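Local coordinates for E3 SUMO-protein ligase SIZ2 (Saccharomyces cerevisiae, PDB 6U75) that probably acts as an E3 ligase that promotes attachment of SUMO to target proteins, through a zinc-binding SP-RING joined to a PINIT domain, at residues C29-F34 with H118-Y123. Residues are numbered along the deposited sequence; the frame is centred on the assembly and turned at random.
Sequences CTKMKF and HLDLHY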
loop_
_atom_site.group_PDB
_atom_site.type_symbol
_atom_site.label_atom_id
_atom_site.label_comp_id
_atom_site.label_asym_id
_atom_site.label_seq_id
_atom_site.Cartn_x
_atom_site.Cartn_y
_atom_site.Cartn_z
ATOM N N CYS A 29 20.508 18.176 11.424
ATOM C CA CYS A 29 19.106 18.562 11.361
ATOM C C CYS A 29 18.899 19.453 10.146
ATOM O O CYS A 29 19.682 20.379 9.915
ATOM C CB CYS A 29 18.674 19.297 12.632
ATOM S SG CYS A 29 17.030 20.040 12.525
ATOM N N THR A 30 17.848 19.175 9.377
ATOM C CA THR A 30 17.510 19.950 8.189
ATOM C C THR A 30 16.165 20.631 8.397
ATOM O O THR A 30 15.204 19.995 8.843
ATOM C CB THR A 30 17.472 19.063 6.943
ATOM O OG1 THR A 30 18.784 18.551 6.681
ATOM C CG2 THR A 30 16.990 19.854 5.736
ATOM N N LYS A 31 16.097 21.915 8.065
ATOM C CA LYS A 31 14.916 22.730 8.295
ATOM C C LYS A 31 14.286 23.144 6.972
ATOM O O LYS A 31 14.980 23.349 5.971
ATOM C CB LYS A 31 15.270 23.976 9.113
ATOM C CG LYS A 31 15.794 23.667 10.504
ATOM C CD LYS A 31 16.362 24.907 11.174
ATOM C CE LYS A 31 16.146 24.874 12.677
ATOM N NZ LYS A 31 16.736 26.063 13.353
ATOM N N MET A 32 12.958 23.266 6.976
ATOM C CA MET A 32 12.213 23.702 5.802
ATOM C C MET A 32 11.139 24.686 6.236
ATOM O O MET A 32 10.313 24.363 7.094
ATOM C CB MET A 32 11.568 22.517 5.078
ATOM C CG MET A 32 12.546 21.469 4.581
ATOM S SD MET A 32 11.705 20.052 3.844
ATOM C CE MET A 32 10.689 20.857 2.604
ATOM N N LYS A 33 11.146 25.873 5.643
ATOM C CA LYS A 33 10.071 26.839 5.816
ATOM C C LYS A 33 9.198 26.838 4.571
ATOM O O LYS A 33 9.709 26.834 3.446
ATOM C CB LYS A 33 10.615 28.250 6.055
ATOM C CG LYS A 33 11.920 28.321 6.835
ATOM C CD LYS A 33 12.211 29.741 7.323
ATOM C CE LYS A 33 12.375 30.739 6.179
ATOM N NZ LYS A 33 13.588 30.479 5.355
ATOM N N PHE A 34 7.882 26.834 4.768
ATOM C CA PHE A 34 6.989 27.048 3.636
ATOM C C PHE A 34 5.613 27.457 4.138
ATOM O O PHE A 34 5.240 27.194 5.284
ATOM C CB PHE A 34 6.893 25.805 2.740
ATOM C CG PHE A 34 6.278 24.612 3.408
ATOM C CD1 PHE A 34 4.905 24.424 3.394
ATOM C CD2 PHE A 34 7.072 23.665 4.032
ATOM C CE1 PHE A 34 4.336 23.321 4.001
ATOM C CE2 PHE A 34 6.511 22.560 4.641
ATOM C CZ PHE A 34 5.140 22.388 4.626
ATOM N N HIS A 118 6.991 25.396 9.688
ATOM C CA HIS A 118 8.356 24.923 9.866
ATOM C C HIS A 118 8.349 23.407 9.995
ATOM O O HIS A 118 7.591 22.853 10.797
ATOM C CB HIS A 118 8.998 25.549 11.107
ATOM C CG HIS A 118 8.980 27.046 11.110
ATOM N ND1 HIS A 118 9.943 27.805 10.480
ATOM C CD2 HIS A 118 8.118 27.925 11.673
ATOM C CE1 HIS A 118 9.673 29.087 10.651
ATOM N NE2 HIS A 118 8.570 29.187 11.371
ATOM N N LEU A 119 9.191 22.743 9.208
ATOM C CA LEU A 119 9.346 21.293 9.245
ATOM C C LEU A 119 10.817 20.987 9.498
ATOM O O LEU A 119 11.671 21.284 8.657
ATOM C CB LEU A 119 8.869 20.654 7.941
ATOM C CG LEU A 119 9.068 19.139 7.825
ATOM C CD1 LEU A 119 8.223 18.403 8.852
ATOM C CD2 LEU A 119 8.739 18.658 6.421
ATOM N N ASP A 120 11.108 20.410 10.658
ATOM C CA ASP A 120 12.458 20.005 11.015
ATOM C C ASP A 120 12.588 18.495 10.872
ATOM O O ASP A 120 11.654 17.747 11.173
ATOM C CB ASP A 120 12.799 20.427 12.445
ATOM C CG ASP A 120 12.428 21.870 12.733
ATOM O OD1 ASP A 120 11.315 22.110 13.245
ATOM O OD2 ASP A 120 13.245 22.766 12.439
ATOM N N LEU A 121 13.753 18.057 10.404
ATOM C CA LEU A 121 14.050 16.643 10.211
ATOM C C LEU A 121 15.403 16.369 10.850
ATOM O O LEU A 121 16.435 16.811 10.334
ATOM C CB LEU A 121 14.050 16.283 8.726
ATOM C CG LEU A 121 14.492 14.873 8.336
ATOM C CD1 LEU A 121 13.986 13.831 9.318
ATOM C CD2 LEU A 121 13.994 14.560 6.938
ATOM N N HIS A 122 15.389 15.668 11.979
ATOM C CA HIS A 122 16.591 15.359 12.737
ATOM C C HIS A 122 17.065 13.951 12.408
ATOM O O HIS A 122 16.258 13.021 12.300
ATOM C CB HIS A 122 16.335 15.481 14.239
ATOM C CG HIS A 122 15.959 16.861 14.676
ATOM N ND1 HIS A 122 14.672 17.345 14.588
ATOM C CD2 HIS A 122 16.704 17.863 15.199
ATOM C CE1 HIS A 122 14.639 18.586 15.042
ATOM N NE2 HIS A 122 15.859 18.925 15.417
ATOM N N TYR A 123 18.381 13.802 12.263
ATOM C CA TYR A 123 18.975 12.540 11.852
ATOM C C TYR A 123 20.349 12.405 12.489
ATOM O O TYR A 123 20.979 13.393 12.881
ATOM C CB TYR A 123 19.093 12.460 10.328
ATOM C CG TYR A 123 19.818 13.648 9.740
ATOM C CD1 TYR A 123 21.202 13.658 9.634
ATOM C CD2 TYR A 123 19.120 14.768 9.310
ATOM C CE1 TYR A 123 21.870 14.744 9.105
ATOM C CE2 TYR A 123 19.779 15.861 8.780
ATOM C CZ TYR A 123 21.154 15.843 8.680
ATOM O OH TYR A 123 21.818 16.927 8.154
#
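The thiol of Cys29 overlaps one face of the His122 ring. Cys29 SG sits 3.6 Å from the His122 ring centroid, offset toward the rim on the NE2 side. This is a sulfur-aromatic contact. SG of Cys29 stands anti to the backbone N (chi1 171°), which carries it over the imidazole. An alanine in place of His122 takes away the ring under the sulfur and would probably leave this side of Cys29 less covered.

Further along the same face, Lys31 and Asp120 run side by side. Asp120 OD2 lies 3.3 Å from Lys31 CG, against the aliphatic part of the chain. Lys31 NZ stays 4.9 Å from Asp120 OD2, so the opposite charges do not meet in a salt bridge.

The other face holds Thr30, Met32, Leu119 and Leu121. Met32 SD packs on Leu119 CD2 at 4.2 Å. Thr30 OG1 approaches the edge of the Tyr123 ring, 3.6 Å from its CE2. The strands are antiparallel. Thr30 with Leu121 and Met32 with Leu119 are hydrogen-bonded pairs. In each, both N-H groups bond across; Thr30 N to Leu121 O is 2.9 Å.

Within the PINIT domain, strand 28-34 is an edge strand of a four-stranded antiparallel sheet. Strand 117-123 lies between it and strand 79-82, while strand 12-21 packs on the face bearing Thr30, Met32 and Leu121.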